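Local coordinates for protein TqaL (Neurospora crassa, PDB 7EEH) that holds an iron ion and belongs to the 2OG-Fe dioxygenase family, whose members share a cupin-type beta fold, at residues R77-F81 and R92-Q96; E119-Q125 and H298-M303; F130-V135 and M303-L307. The protein carries 1 engineered substitution. One frame throughout, in Å; residues are numbered along the deposited sequence.

Contact 1: R77-F81 and R92-Q96; sequences RNGRF and RLEFQ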
ATOM      1  N   ARG B  77     -19.180 -23.197  23.528  1.00 20.57           N
ATOM      2  CA  ARG B  77     -18.467 -24.367  23.028  1.00 20.81           C
ATOM      3  C   ARG B  77     -16.978 -24.077  23.143  1.00 20.97           C
ATOM      4  O   ARG B  77     -16.564 -22.919  23.101  1.00 21.31           O
ATOM      5  CB  ARG B  77     -18.807 -24.704  21.567  1.00 19.38           C
ATOM      6  CG  ARG B  77     -20.261 -25.134  21.356  1.00 21.80           C
ATOM      7  CD  ARG B  77     -20.555 -25.683  19.973  1.00 20.13           C
ATOM      8  NE  ARG B  77     -21.931 -26.196  19.951  1.00 22.04           N
ATOM      9  CZ  ARG B  77     -22.265 -27.436  20.315  1.00 25.47           C
ATOM     10  NH1 ARG B  77     -21.331 -28.302  20.698  1.00 21.88           N
ATOM     11  NH2 ARG B  77     -23.537 -27.815  20.299  1.00 25.94           N
ATOM     12  N   ASN B  78     -16.167 -25.120  23.294  1.00 20.44           N
ATOM     13  CA  ASN B  78     -14.729 -24.898  23.341  1.00 21.21           C
ATOM     14  C   ASN B  78     -13.985 -26.004  22.613  1.00 25.85           C
ATOM     15  O   ASN B  78     -14.523 -27.082  22.337  1.00 24.37           O
ATOM     16  CB  ASN B  78     -14.212 -24.782  24.773  1.00 20.61           C
ATOM     17  CG  ASN B  78     -14.298 -26.084  25.518  1.00 27.35           C
ATOM     18  OD1 ASN B  78     -13.346 -26.858  25.538  1.00 27.42           O
ATOM     19  ND2 ASN B  78     -15.446 -26.342  26.129  1.00 24.36           N
ATOM     20  N   GLY B  79     -12.730 -25.706  22.300  1.00 21.77           N
ATOM     21  CA  GLY B  79     -11.851 -26.653  21.644  1.00 23.60           C
ATOM     22  C   GLY B  79     -10.409 -26.275  21.883  1.00 29.55           C
ATOM     23  O   GLY B  79     -10.077 -25.094  22.042  1.00 24.12           O
ATOM     24  N   ARG B  80      -9.548 -27.292  21.930  1.00 27.59           N
ATOM     25  CA  ARG B  80      -8.115 -27.104  22.088  1.00 26.28           C
ATOM     26  C   ARG B  80      -7.464 -27.164  20.719  1.00 26.36           C
ATOM     27  O   ARG B  80      -7.754 -28.070  19.929  1.00 23.88           O
ATOM     28  CB  ARG B  80      -7.499 -28.175  22.991  1.00 28.45           C
ATOM     29  CG  ARG B  80      -7.914 -28.119  24.451  1.00 31.95           C
ATOM     30  CD  ARG B  80      -7.507 -29.408  25.177  1.00 34.62           C
ATOM     31  NE  ARG B  80      -6.069 -29.558  25.236  1.00 40.60           N
ATOM     32  CZ  ARG B  80      -5.363 -30.536  24.676  1.00 37.17           C
ATOM     33  NH1 ARG B  80      -5.939 -31.524  23.999  1.00 29.29           N
ATOM     34  NH2 ARG B  80      -4.053 -30.516  24.811  1.00 28.49           N
ATOM     35  N   PHE B  81      -6.582 -26.205  20.450  1.00 26.50           N
ATOM     36  CA  PHE B  81      -5.786 -26.187  19.235  1.00 23.28           C
ATOM     37  C   PHE B  81      -4.317 -26.136  19.612  1.00 23.99           C
ATOM     38  O   PHE B  81      -3.957 -25.779  20.732  1.00 25.21           O
ATOM     39  CB  PHE B  81      -6.143 -25.005  18.335  1.00 22.89           C
ATOM     40  CG  PHE B  81      -7.575 -24.998  17.888  1.00 20.11           C
ATOM     41  CD1 PHE B  81      -8.560 -24.447  18.691  1.00 24.00           C
ATOM     42  CD2 PHE B  81      -7.935 -25.546  16.669  1.00 20.60           C
ATOM     43  CE1 PHE B  81      -9.889 -24.444  18.286  1.00 20.66           C
ATOM     44  CE2 PHE B  81      -9.263 -25.552  16.255  1.00 22.98           C
ATOM     45  CZ  PHE B  81     -10.238 -25.001  17.066  1.00 20.49           C
ATOM     46  N   ARG B  92      -6.491 -28.998  15.302  1.00 26.05           N
ATOM     47  CA  ARG B  92      -7.412 -29.299  16.387  1.00 25.47           C
ATOM     48  C   ARG B  92      -6.889 -30.490  17.172  1.00 26.95           C
ATOM     49  O   ARG B  92      -6.520 -31.510  16.585  1.00 27.66           O
ATOM     50  CB  ARG B  92      -8.805 -29.603  15.830  1.00 24.36           C
ATOM     51  CG  ARG B  92      -9.839 -29.987  16.876  1.00 21.92           C
ATOM     52  CD  ARG B  92     -10.219 -28.791  17.715  1.00 23.31           C
ATOM     53  NE  ARG B  92     -11.260 -29.097  18.685  1.00 23.63           N
ATOM     54  CZ  ARG B  92     -12.560 -29.057  18.411  1.00 24.69           C
ATOM     55  NH1 ARG B  92     -12.976 -28.711  17.203  1.00 21.44           N
ATOM     56  NH2 ARG B  92     -13.446 -29.352  19.349  1.00 24.36           N
ATOM     57  N   LEU B  93      -6.865 -30.368  18.494  1.00 24.45           N
ATOM     58  CA  LEU B  93      -6.455 -31.448  19.380  1.00 26.64           C
ATOM     59  C   LEU B  93      -7.674 -32.152  19.964  1.00 28.74           C
ATOM     60  O   LEU B  93      -8.770 -31.600  20.013  1.00 26.07           O
ATOM     61  CB  LEU B  93      -5.591 -30.924  20.522  1.00 26.75           C
ATOM     62  CG  LEU B  93      -4.337 -30.147  20.150  1.00 26.40           C
ATOM     63  CD1 LEU B  93      -3.692 -29.630  21.418  1.00 25.91           C
ATOM     64  CD2 LEU B  93      -3.389 -31.048  19.395  1.00 26.82           C
ATOM     65  N   GLU B  94      -7.454 -33.380  20.432  1.00 30.65           N
ATOM     66  CA  GLU B  94      -8.507 -34.166  21.055  1.00 32.56           C
ATOM     67  C   GLU B  94      -8.978 -33.507  22.345  1.00 32.48           C
ATOM     68  O   GLU B  94      -8.259 -32.720  22.975  1.00 28.79           O
ATOM     69  CB  GLU B  94      -8.002 -35.576  21.371  1.00 34.24           C
ATOM     70  CG  GLU B  94      -6.903 -35.573  22.423  1.00 33.37           C
ATOM     71  CD  GLU B  94      -6.593 -36.957  22.964  1.00 38.75           C
ATOM     72  OE1 GLU B  94      -7.234 -37.923  22.514  1.00 40.21           O
ATOM     73  OE2 GLU B  94      -5.704 -37.070  23.836  1.00 37.70           O
ATOM     74  N   PHE B  95     -10.200 -33.855  22.746  1.00 29.69           N
ATOM     75  CA  PHE B  95     -10.690 -33.452  24.054  1.00 32.63           C
ATOM     76  C   PHE B  95      -9.765 -33.982  25.137  1.00 34.85           C
ATOM     77  O   PHE B  95      -9.309 -35.125  25.072  1.00 34.72           O
ATOM     78  CB  PHE B  95     -12.108 -33.970  24.296  1.00 32.79           C
ATOM     79  CG  PHE B  95     -12.625 -33.673  25.675  1.00 36.35           C
ATOM     80  CD1 PHE B  95     -13.077 -32.407  25.997  1.00 36.69           C
ATOM     81  CD2 PHE B  95     -12.630 -34.651  26.662  1.00 40.61           C
ATOM     82  CE1 PHE B  95     -13.536 -32.116  27.272  1.00 40.43           C
ATOM     83  CE2 PHE B  95     -13.090 -34.366  27.937  1.00 43.37           C
ATOM     84  CZ  PHE B  95     -13.547 -33.097  28.240  1.00 40.58           C
ATOM     85  N   GLN B  96      -9.487 -33.140  26.130  1.00 36.61           N
ATOM     86  CA  GLN B  96      -8.707 -33.531  27.302  1.00 40.26           C
ATOM     87  C   GLN B  96      -9.409 -33.009  28.548  1.00 44.07           C
ATOM     88  O   GLN B  96      -9.584 -31.781  28.693  1.00 44.97           O
ATOM     89  CB  GLN B  96      -7.266 -33.016  27.240  1.00 37.90           C
ATOM     90  CG  GLN B  96      -6.398 -33.627  28.334  1.00 40.62           C
ATOM     91  CD  GLN B  96      -4.937 -33.203  28.283  1.00 36.74           C
ATOM     92  OE1 GLN B  96      -4.492 -32.543  27.347  1.00 38.01           O
ATOM     93  NE2 GLN B  96      -4.177 -33.626  29.278  1.00 38.61           N
TER
HETATM   94  O   HOH W   1     -10.346 -29.946  21.254  1.00 21.51           O
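Phe81 and Arg92 face each other as an antiparallel non-hydrogen-bonded pair, with CA of Phe81 4.5 Å from CA of Arg92, where strand 74-84 runs beside strand 89-92. One backbone bond follows: Leu93 N donates to Arg80 O over 2.9 Å, nearly straight at 169°. Beyond it 92-96 leaves the sheet, and side chains take over. Arg80 bends at its third torsion (chi3 65°), which brings NH1 to Glu94 O at 2.8 Å; this acceptor lies in the guanidinium plane, yet the N-H angle is a bent 136°. The same guanidinium is sandwiched: Leu93 CD1 sits over one face, 3.5 Å from Arg80 NH2, and Gln96 OE1 over the opposite face, too poorly angled for a bond. NH2 bonds instead to Ser294 O, and OE1 to Ser294 N. A further contact is CH-pi: Arg92 CD stands over the face of the Phe81 ring, 4.0 Å from its centroid, while the guanidinium beyond reaches Gln125 OE1 and Val120 O through NH1. Water 1 is gripped three times, accepting from Arg80 N and from Arg92 NE and donating to Leu93 O at 2.6 Å. Both arginines thus spend their N-H groups largely on neutral oxygens, consistent with directed hydrogen bonds mattering more than paired charges: Arg80 fastens 92-96 to its strand, and Arg92 reaches on to 119-125.

Contact 2: E119-Q125 and H298-M303; sequences EVQDELQ and HEELPM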
ATOM      1  N   GLU B 119     -18.392 -29.422  22.493  1.00 22.92           N
ATOM      2  CA  GLU B 119     -17.188 -29.294  21.682  1.00 25.51           C
ATOM      3  C   GLU B 119     -17.423 -28.333  20.524  1.00 23.59           C
ATOM      4  O   GLU B 119     -18.484 -28.347  19.899  1.00 21.18           O
ATOM      5  CB  GLU B 119     -16.777 -30.650  21.122  1.00 25.39           C
ATOM      6  CG  GLU B 119     -16.212 -31.610  22.131  1.00 31.16           C
ATOM      7  CD  GLU B 119     -15.558 -32.797  21.451  1.00 35.63           C
ATOM      8  OE1 GLU B 119     -16.286 -33.681  20.953  1.00 36.19           O
ATOM      9  OE2 GLU B 119     -14.318 -32.824  21.380  1.00 32.36           O
ATOM     10  N   VAL B 120     -16.421 -27.498  20.239  1.00 22.01           N
ATOM     11  CA  VAL B 120     -16.444 -26.682  19.030  1.00 20.51           C
ATOM     12  C   VAL B 120     -16.591 -27.585  17.811  1.00 21.48           C
ATOM     13  O   VAL B 120     -15.915 -28.615  17.700  1.00 25.08           O
ATOM     14  CB  VAL B 120     -15.159 -25.837  18.949  1.00 20.83           C
ATOM     15  CG1 VAL B 120     -14.830 -25.496  17.505  1.00 22.53           C
ATOM     16  CG2 VAL B 120     -15.281 -24.588  19.805  1.00 16.30           C
ATOM     17  N   GLN B 121     -17.468 -27.198  16.879  1.00 23.09           N
ATOM     18  CA  GLN B 121     -17.848 -28.048  15.754  1.00 23.77           C
ATOM     19  C   GLN B 121     -17.231 -27.552  14.448  1.00 28.55           C
ATOM     20  O   GLN B 121     -16.624 -26.480  14.371  1.00 23.65           O
ATOM     21  CB  GLN B 121     -19.374 -28.129  15.630  1.00 24.75           C
ATOM     22  CG  GLN B 121     -20.055 -28.766  16.841  1.00 22.56           C
ATOM     23  CD  GLN B 121     -19.650 -30.227  17.004  1.00 29.06           C
ATOM     24  OE1 GLN B 121     -19.782 -31.018  16.071  1.00 28.10           O
ATOM     25  NE2 GLN B 121     -19.127 -30.585  18.180  1.00 28.65           N
ATOM     26  N   ASP B 122     -17.393 -28.362  13.396  1.00 29.41           N
ATOM     27  CA  ASP B 122     -16.876 -27.963  12.091  1.00 26.44           C
ATOM     28  C   ASP B 122     -17.470 -26.633  11.636  1.00 26.29           C
ATOM     29  O   ASP B 122     -16.804 -25.871  10.917  1.00 25.41           O
ATOM     30  CB  ASP B 122     -17.146 -29.062  11.058  1.00 30.14           C
ATOM     31  CG  ASP B 122     -16.098 -30.164  11.089  1.00 33.18           C
ATOM     32  OD1 ASP B 122     -15.032 -29.971  11.725  1.00 28.90           O
ATOM     33  OD2 ASP B 122     -16.330 -31.225  10.470  1.00 37.65           O
ATOM     34  N   GLU B 123     -18.706 -26.327  12.066  1.00 23.08           N
ATOM     35  CA  GLU B 123     -19.329 -25.049  11.722  1.00 23.93           C
ATOM     36  C   GLU B 123     -18.394 -23.879  12.009  1.00 25.17           C
ATOM     37  O   GLU B 123     -18.288 -22.950  11.206  1.00 25.05           O
ATOM     38  CB  GLU B 123     -20.637 -24.857  12.490  1.00 23.14           C
ATOM     39  CG  GLU B 123     -21.437 -23.666  11.985  1.00 27.05           C
ATOM     40  CD  GLU B 123     -22.629 -23.304  12.854  1.00 28.44           C
ATOM     41  OE1 GLU B 123     -22.966 -24.068  13.784  1.00 27.26           O
ATOM     42  OE2 GLU B 123     -23.230 -22.236  12.598  1.00 30.35           O
ATOM     43  N   LEU B 124     -17.705 -23.911  13.149  1.00 23.52           N
ATOM     44  CA  LEU B 124     -16.765 -22.850  13.499  1.00 24.26           C
ATOM     45  C   LEU B 124     -15.374 -23.142  12.948  1.00 20.76           C
ATOM     46  O   LEU B 124     -14.819 -22.326  12.207  1.00 21.82           O
ATOM     47  CB  LEU B 124     -16.696 -22.649  15.021  1.00 21.02           C
ATOM     48  CG  LEU B 124     -15.729 -21.539  15.485  1.00 20.99           C
ATOM     49  CD1 LEU B 124     -16.090 -20.202  14.861  1.00 19.41           C
ATOM     50  CD2 LEU B 124     -15.707 -21.425  16.987  1.00 19.94           C
ATOM     51  N   GLN B 125     -14.809 -24.308  13.287  1.00 20.39           N
ATOM     52  CA  GLN B 125     -13.390 -24.531  13.030  1.00 22.44           C
ATOM     53  C   GLN B 125     -13.062 -24.713  11.550  1.00 26.47           C
ATOM     54  O   GLN B 125     -11.901 -24.580  11.177  1.00 24.00           O
ATOM     55  CB  GLN B 125     -12.885 -25.728  13.845  1.00 23.72           C
ATOM     56  CG  GLN B 125     -13.360 -27.098  13.366  1.00 24.36           C
ATOM     57  CD  GLN B 125     -12.536 -28.223  13.972  1.00 26.13           C
ATOM     58  OE1 GLN B 125     -11.644 -27.981  14.784  1.00 25.51           O
ATOM     59  NE2 GLN B 125     -12.847 -29.462  13.600  1.00 29.94           N
ATOM     60  N   HIS B 298      -7.426 -34.392  17.081  1.00 33.02           N
ATOM     61  CA  HIS B 298      -8.796 -34.836  17.284  1.00 33.00           C
ATOM     62  C   HIS B 298      -9.145 -35.870  16.228  1.00 34.79           C
ATOM     63  O   HIS B 298      -8.928 -35.647  15.034  1.00 32.02           O
ATOM     64  CB  HIS B 298      -9.757 -33.649  17.217  1.00 29.26           C
ATOM     65  CG  HIS B 298     -11.055 -33.873  17.926  1.00 31.18           C
ATOM     66  ND1 HIS B 298     -11.957 -34.842  17.541  1.00 31.39           N
ATOM     67  CD2 HIS B 298     -11.616 -33.233  18.979  1.00 31.48           C
ATOM     68  CE1 HIS B 298     -13.012 -34.797  18.336  1.00 31.41           C
ATOM     69  NE2 HIS B 298     -12.829 -33.830  19.217  1.00 31.74           N
ATOM     70  N   GLU B 299      -9.672 -37.010  16.668  1.00 41.81           N
ATOM     71  CA  GLU B 299      -9.917 -38.104  15.734  1.00 42.72           C
ATOM     72  C   GLU B 299     -11.191 -37.884  14.929  1.00 39.30           C
ATOM     73  O   GLU B 299     -11.246 -38.225  13.743  1.00 46.42           O
ATOM     74  CB  GLU B 299      -9.979 -39.436  16.490  1.00 44.32           C
ATOM     75  CG  GLU B 299      -8.618 -40.035  16.791  1.00 48.78           C
ATOM     76  CD  GLU B 299      -8.367 -41.315  16.021  1.00 62.96           C
ATOM     77  OE1 GLU B 299      -9.350 -41.906  15.528  1.00 60.63           O
ATOM     78  OE2 GLU B 299      -7.190 -41.730  15.906  1.00 70.86           O
ATOM     79  N   GLU B 300     -12.225 -37.312  15.540  1.00 35.28           N
ATOM     80  CA  GLU B 300     -13.496 -37.187  14.845  1.00 37.67           C
ATOM     81  C   GLU B 300     -13.761 -35.784  14.305  1.00 39.14           C
ATOM     82  O   GLU B 300     -14.551 -35.641  13.366  1.00 38.65           O
ATOM     83  CB  GLU B 300     -14.644 -37.626  15.769  1.00 44.82           C
ATOM     84  CG  GLU B 300     -16.012 -37.614  15.100  1.00 56.11           C
ATOM     85  CD  GLU B 300     -17.092 -36.977  15.966  1.00 67.52           C
ATOM     86  OE1 GLU B 300     -17.529 -37.617  16.953  1.00 71.91           O
ATOM     87  OE2 GLU B 300     -17.521 -35.842  15.649  1.00 64.13           O
ATOM     88  N   LEU B 301     -13.105 -34.751  14.832  1.00 38.59           N
ATOM     89  CA  LEU B 301     -13.246 -33.382  14.331  1.00 31.36           C
ATOM     90  C   LEU B 301     -11.887 -32.839  13.890  1.00 34.99           C
ATOM     91  O   LEU B 301     -11.443 -31.780  14.351  1.00 31.44           O
ATOM     92  CB  LEU B 301     -13.869 -32.483  15.393  1.00 28.08           C
ATOM     93  CG  LEU B 301     -15.319 -32.779  15.780  1.00 31.83           C
ATOM     94  CD1 LEU B 301     -15.681 -32.126  17.117  1.00 30.72           C
ATOM     95  CD2 LEU B 301     -16.252 -32.319  14.685  1.00 32.61           C
ATOM     96  N   PRO B 302     -11.205 -33.532  12.981  1.00 30.66           N
ATOM     97  CA  PRO B 302      -9.848 -33.125  12.627  1.00 33.08           C
ATOM     98  C   PRO B 302      -9.854 -31.780  11.924  1.00 31.07           C
ATOM     99  O   PRO B 302     -10.842 -31.381  11.308  1.00 31.10           O
ATOM    100  CB  PRO B 302      -9.379 -34.243  11.694  1.00 34.35           C
ATOM    101  CG  PRO B 302     -10.648 -34.658  11.012  1.00 36.33           C
ATOM    102  CD  PRO B 302     -11.701 -34.594  12.083  1.00 36.72           C
HETATM  103  N   MSE B 303      -8.732 -31.077  12.042  1.00 31.05           N
HETATM  104  CA  MSE B 303      -8.564 -29.773  11.422  1.00 30.28           C
HETATM  105  C   MSE B 303      -7.092 -29.390  11.462  1.00 29.45           C
HETATM  106  O   MSE B 303      -6.434 -29.520  12.493  1.00 27.35           O
HETATM  107  CB  MSE B 303      -9.438 -28.733  12.129  1.00 28.03           C
HETATM  108  CG  MSE B 303      -9.506 -27.398  11.429  1.00 30.64           C
HETATM  109 SE   MSE B 303      -8.186 -26.131  12.127  1.00 55.38          SE
HETATM  110  CE  MSE B 303      -9.366 -24.831  12.586  1.00 12.05           C
TER
HETATM  111  O   HOH W   2     -13.607 -32.040  11.113  1.00 35.52           O
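Gln125 and Leu301 join the short helix 122-125, whose N-cap position is held by Gln121, to the loop leading into strand 304-306, the edge strand of the large sheet in this cupin-type fold. The Gln125 side chain starts in the crowded position between its backbone N and carbonyl carbon (chi1 72°) and then runs extended, sliding past Met303, modelled as selenomethionine, in the opposite direction. Its CB lies near Met303 CE, an atom whose modelled position is doubtful. Further out, CD of Gln125 is 3.6 Å from Met303 CB, and OE1 rests against that same CB while accepting from Arg92. At the tip NE2 uses both hydrogens, each acceptor close to the amide plane: Leu301 O at 2.8 Å, approached from 57° above the carbonyl plane, and Asp122 OD1 at 2.9 Å. Two filled N-H positions and an engaged OE1 leave the amide little rotational freedom.

Leu301 lies between the polar groups, with CD1 3.6 Å from Val120 O and CD2 beside the Asp122 carboxylate. At the far end a His-carboxylate hydrogen bond closes the contact. His298 NE2 donates to Glu119 OE2 over 2.8 Å, the oxygen lying in the ring plane and being met on its syn side, 27° out of the carboxylate plane. Water 2 adds a bridge, donating to Asp122 OD1 at 2.6 Å and to Pro302 O at 2.8 Å.

Contact 3: F130-V135 and M303-L307; sequences FQALLV and MEVPL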
ATOM      1  N   PHE B 130     -12.688 -17.764  10.876  1.00 19.41           N
ATOM      2  CA  PHE B 130     -12.148 -18.269  12.137  1.00 19.87           C
ATOM      3  C   PHE B 130     -10.719 -18.767  11.964  1.00 20.96           C
ATOM      4  O   PHE B 130      -9.850 -18.485  12.803  1.00 20.45           O
ATOM      5  CB  PHE B 130     -13.019 -19.397  12.697  1.00 19.78           C
ATOM      6  CG  PHE B 130     -12.371 -20.138  13.850  1.00 19.27           C
ATOM      7  CD1 PHE B 130     -12.418 -19.622  15.136  1.00 19.69           C
ATOM      8  CD2 PHE B 130     -11.701 -21.333  13.638  1.00 16.17           C
ATOM      9  CE1 PHE B 130     -11.814 -20.290  16.193  1.00 20.94           C
ATOM     10  CE2 PHE B 130     -11.099 -22.008  14.692  1.00 18.72           C
ATOM     11  CZ  PHE B 130     -11.155 -21.488  15.970  1.00 18.85           C
ATOM     12  N   GLN B 131     -10.457 -19.528  10.890  1.00 19.44           N
ATOM     13  CA  GLN B 131      -9.101 -20.014  10.649  1.00 21.78           C
ATOM     14  C   GLN B 131      -8.136 -18.850  10.457  1.00 20.37           C
ATOM     15  O   GLN B 131      -7.012 -18.880  10.960  1.00 20.89           O
ATOM     16  CB  GLN B 131      -9.065 -20.946   9.436  1.00 24.29           C
ATOM     17  CG  GLN B 131      -9.915 -22.220   9.619  1.00 25.40           C
ATOM     18  CD  GLN B 131      -9.802 -23.195   8.455  1.00 29.12           C
ATOM     19  OE1 GLN B 131      -9.403 -22.823   7.355  1.00 25.61           O
ATOM     20  NE2 GLN B 131     -10.150 -24.456   8.703  1.00 25.57           N
ATOM     21  N   ALA B 132      -8.559 -17.816   9.736  1.00 21.50           N
ATOM     22  CA  ALA B 132      -7.708 -16.641   9.573  1.00 22.02           C
ATOM     23  C   ALA B 132      -7.412 -15.992  10.916  1.00 19.21           C
ATOM     24  O   ALA B 132      -6.301 -15.499  11.141  1.00 20.25           O
ATOM     25  CB  ALA B 132      -8.364 -15.641   8.627  1.00 16.87           C
ATOM     26  N   LEU B 133      -8.379 -16.019  11.841  1.00 19.66           N
ATOM     27  CA  LEU B 133      -8.131 -15.476  13.175  1.00 18.15           C
ATOM     28  C   LEU B 133      -7.031 -16.243  13.892  1.00 19.85           C
ATOM     29  O   LEU B 133      -6.185 -15.638  14.554  1.00 20.90           O
ATOM     30  CB  LEU B 133      -9.410 -15.476  14.014  1.00 19.33           C
ATOM     31  CG  LEU B 133     -10.333 -14.267  13.833  1.00 18.18           C
ATOM     32  CD1 LEU B 133     -11.677 -14.496  14.522  1.00 17.36           C
ATOM     33  CD2 LEU B 133      -9.665 -12.970  14.337  1.00 17.09           C
ATOM     34  N   LEU B 134      -7.025 -17.574  13.780  1.00 21.66           N
ATOM     35  CA  LEU B 134      -5.956 -18.363  14.389  1.00 19.48           C
ATOM     36  C   LEU B 134      -4.608 -18.033  13.764  1.00 20.95           C
ATOM     37  O   LEU B 134      -3.609 -17.873  14.470  1.00 20.85           O
ATOM     38  CB  LEU B 134      -6.248 -19.857  14.242  1.00 19.94           C
ATOM     39  CG  LEU B 134      -7.260 -20.506  15.193  1.00 19.12           C
ATOM     40  CD1 LEU B 134      -7.536 -21.919  14.727  1.00 19.04           C
ATOM     41  CD2 LEU B 134      -6.745 -20.510  16.633  1.00 16.45           C
ATOM     42  N   VAL B 135      -4.554 -17.973  12.431  1.00 21.36           N
ATOM     43  CA  VAL B 135      -3.303 -17.646  11.757  1.00 20.14           C
ATOM     44  C   VAL B 135      -2.821 -16.270  12.203  1.00 19.20           C
ATOM     45  O   VAL B 135      -1.643 -16.083  12.535  1.00 21.93           O
ATOM     46  CB  VAL B 135      -3.481 -17.740  10.230  1.00 21.71           C
ATOM     47  CG1 VAL B 135      -2.228 -17.349   9.522  1.00 21.22           C
ATOM     48  CG2 VAL B 135      -3.848 -19.173   9.833  1.00 21.81           C
HETATM   49  N   MSE B 303      -8.732 -31.077  12.042  1.00 31.05           N
HETATM   50  CA  MSE B 303      -8.564 -29.773  11.422  1.00 30.28           C
HETATM   51  C   MSE B 303      -7.092 -29.390  11.462  1.00 29.45           C
HETATM   52  O   MSE B 303      -6.434 -29.520  12.493  1.00 27.35           O
HETATM   53  CB  MSE B 303      -9.438 -28.733  12.129  1.00 28.03           C
HETATM   54  CG  MSE B 303      -9.506 -27.398  11.429  1.00 30.64           C
HETATM   55 SE   MSE B 303      -8.186 -26.131  12.127  1.00 55.38          SE
HETATM   56  CE  MSE B 303      -9.366 -24.831  12.586  1.00 12.05           C
ATOM     57  N   GLU B 304      -6.554 -28.957  10.324  1.00 30.97           N
ATOM     58  CA  GLU B 304      -5.177 -28.489  10.294  1.00 28.56           C
ATOM     59  C   GLU B 304      -5.012 -27.541   9.119  1.00 32.61           C
ATOM     60  O   GLU B 304      -5.397 -27.879   7.998  1.00 33.69           O
ATOM     61  CB  GLU B 304      -4.189 -29.654  10.186  1.00 34.00           C
ATOM     62  CG  GLU B 304      -2.736 -29.208  10.131  1.00 31.99           C
ATOM     63  CD  GLU B 304      -1.779 -30.204  10.755  1.00 34.00           C
ATOM     64  OE1 GLU B 304      -2.234 -31.168  11.407  1.00 38.09           O
ATOM     65  OE2 GLU B 304      -0.558 -30.008  10.607  1.00 36.16           O
ATOM     66  N   VAL B 305      -4.477 -26.351   9.381  1.00 33.06           N
ATOM     67  CA  VAL B 305      -4.237 -25.371   8.325  1.00 30.48           C
ATOM     68  C   VAL B 305      -2.822 -24.838   8.492  1.00 29.25           C
ATOM     69  O   VAL B 305      -2.327 -24.742   9.622  1.00 30.08           O
ATOM     70  CB  VAL B 305      -5.261 -24.219   8.343  1.00 33.68           C
ATOM     71  CG1 VAL B 305      -6.679 -24.746   8.164  1.00 35.04           C
ATOM     72  CG2 VAL B 305      -5.151 -23.396   9.608  1.00 33.57           C
ATOM     73  N   PRO B 306      -2.138 -24.490   7.407  1.00 32.97           N
ATOM     74  CA  PRO B 306      -0.798 -23.911   7.537  1.00 32.44           C
ATOM     75  C   PRO B 306      -0.849 -22.520   8.148  1.00 29.76           C
ATOM     76  O   PRO B 306      -1.808 -21.774   7.958  1.00 33.08           O
ATOM     77  CB  PRO B 306      -0.290 -23.861   6.091  1.00 34.37           C
ATOM     78  CG  PRO B 306      -1.525 -23.904   5.244  1.00 34.48           C
ATOM     79  CD  PRO B 306      -2.511 -24.732   6.003  1.00 34.63           C
ATOM     80  N   LEU B 307       0.198 -22.186   8.909  1.00 31.25           N
ATOM     81  CA  LEU B 307       0.361 -20.819   9.398  1.00 31.76           C
ATOM     82  C   LEU B 307       0.965 -19.921   8.337  1.00 34.87           C
ATOM     83  O   LEU B 307       0.689 -18.718   8.316  1.00 35.30           O
ATOM     84  CB  LEU B 307       1.257 -20.786  10.636  1.00 30.46           C
ATOM     85  CG  LEU B 307       0.677 -21.341  11.927  1.00 33.96           C
ATOM     86  CD1 LEU B 307       1.779 -21.513  12.956  1.00 33.40           C
ATOM     87  CD2 LEU B 307      -0.401 -20.411  12.436  1.00 29.01           C
TER
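Val135 and Leu307 meet where helix 128-141 passes the end of strand 304-306; measured over the short segments, the two axes run 57° apart and come within 9.7 Å. The rotamer of Val135 divides its two methyls between two carbonyls. With CG1 opposite the backbone N across the CA-CB bond (chi1 177°), that methyl lies 3.4 Å from Leu307 O, while CG2 is 3.8 Å from Pro306 O. CG2 also reaches apolar groups, namely CG2 of Val305 at 4.4 Å and CD2 of Leu307 at 4.5 Å. Leu307 O is buried here and has no polar partner in the model, so the methyl of Val135 occupies its surroundings without satisfying it.

One turn back along the helix, Gln131 places CG opposite its own carbonyl carbon (chi1 -62°) and continues extended, crossing Val305 at an oblique angle. Its amide rides on the CG1 methyl of Val305, with OE1 of Gln131 3.4 Å from that carbon. The amide is steadied from outside, because NE2 donates to Gln125 O.

At the N-terminal end of both segments, Met303, bent at its second and third torsions, turns CE toward the helix, against the edge of the Phe130 ring, 3.9 Å from CE2, and tip to tip with Leu134, whose CD1 is 4.1 Å from CE. The same methyl lies unusually near Gln125 O, which leaves its exact place doubtful.

No hydrogen bond links the two segments. Phe130 and Leu134 continue onto Leu272 and Phe274 of strand 267-277, so the contact belongs to the apolar layer of a helix packed against the large sheet, as in the double-stranded beta-helix fold of cupin-clan proteins, where helices support one face of the major sheet.

In the fold
From the N terminus, contact 1 comes first: it closes a short hairpin between strands 74-84 and 89-92, with ten residues between its segments, before the others open. Contacts 2 and 3 are long-range, joining 119-125 and 130-135 to the chain's C-terminal part across some 170 residues. Their segments alternate, so they cross rather than nest, and they share Met303. The hairpin is tied to both through Arg92, whose backbone N lies 2.9 Å from Met303 O, and Phe81 packs on Met303 and Phe130. Together the three tie helix 122-125 and the loop before strand 304-306 to the hairpin, and set helix 128-141 against the large sheet near its 304-306 edge.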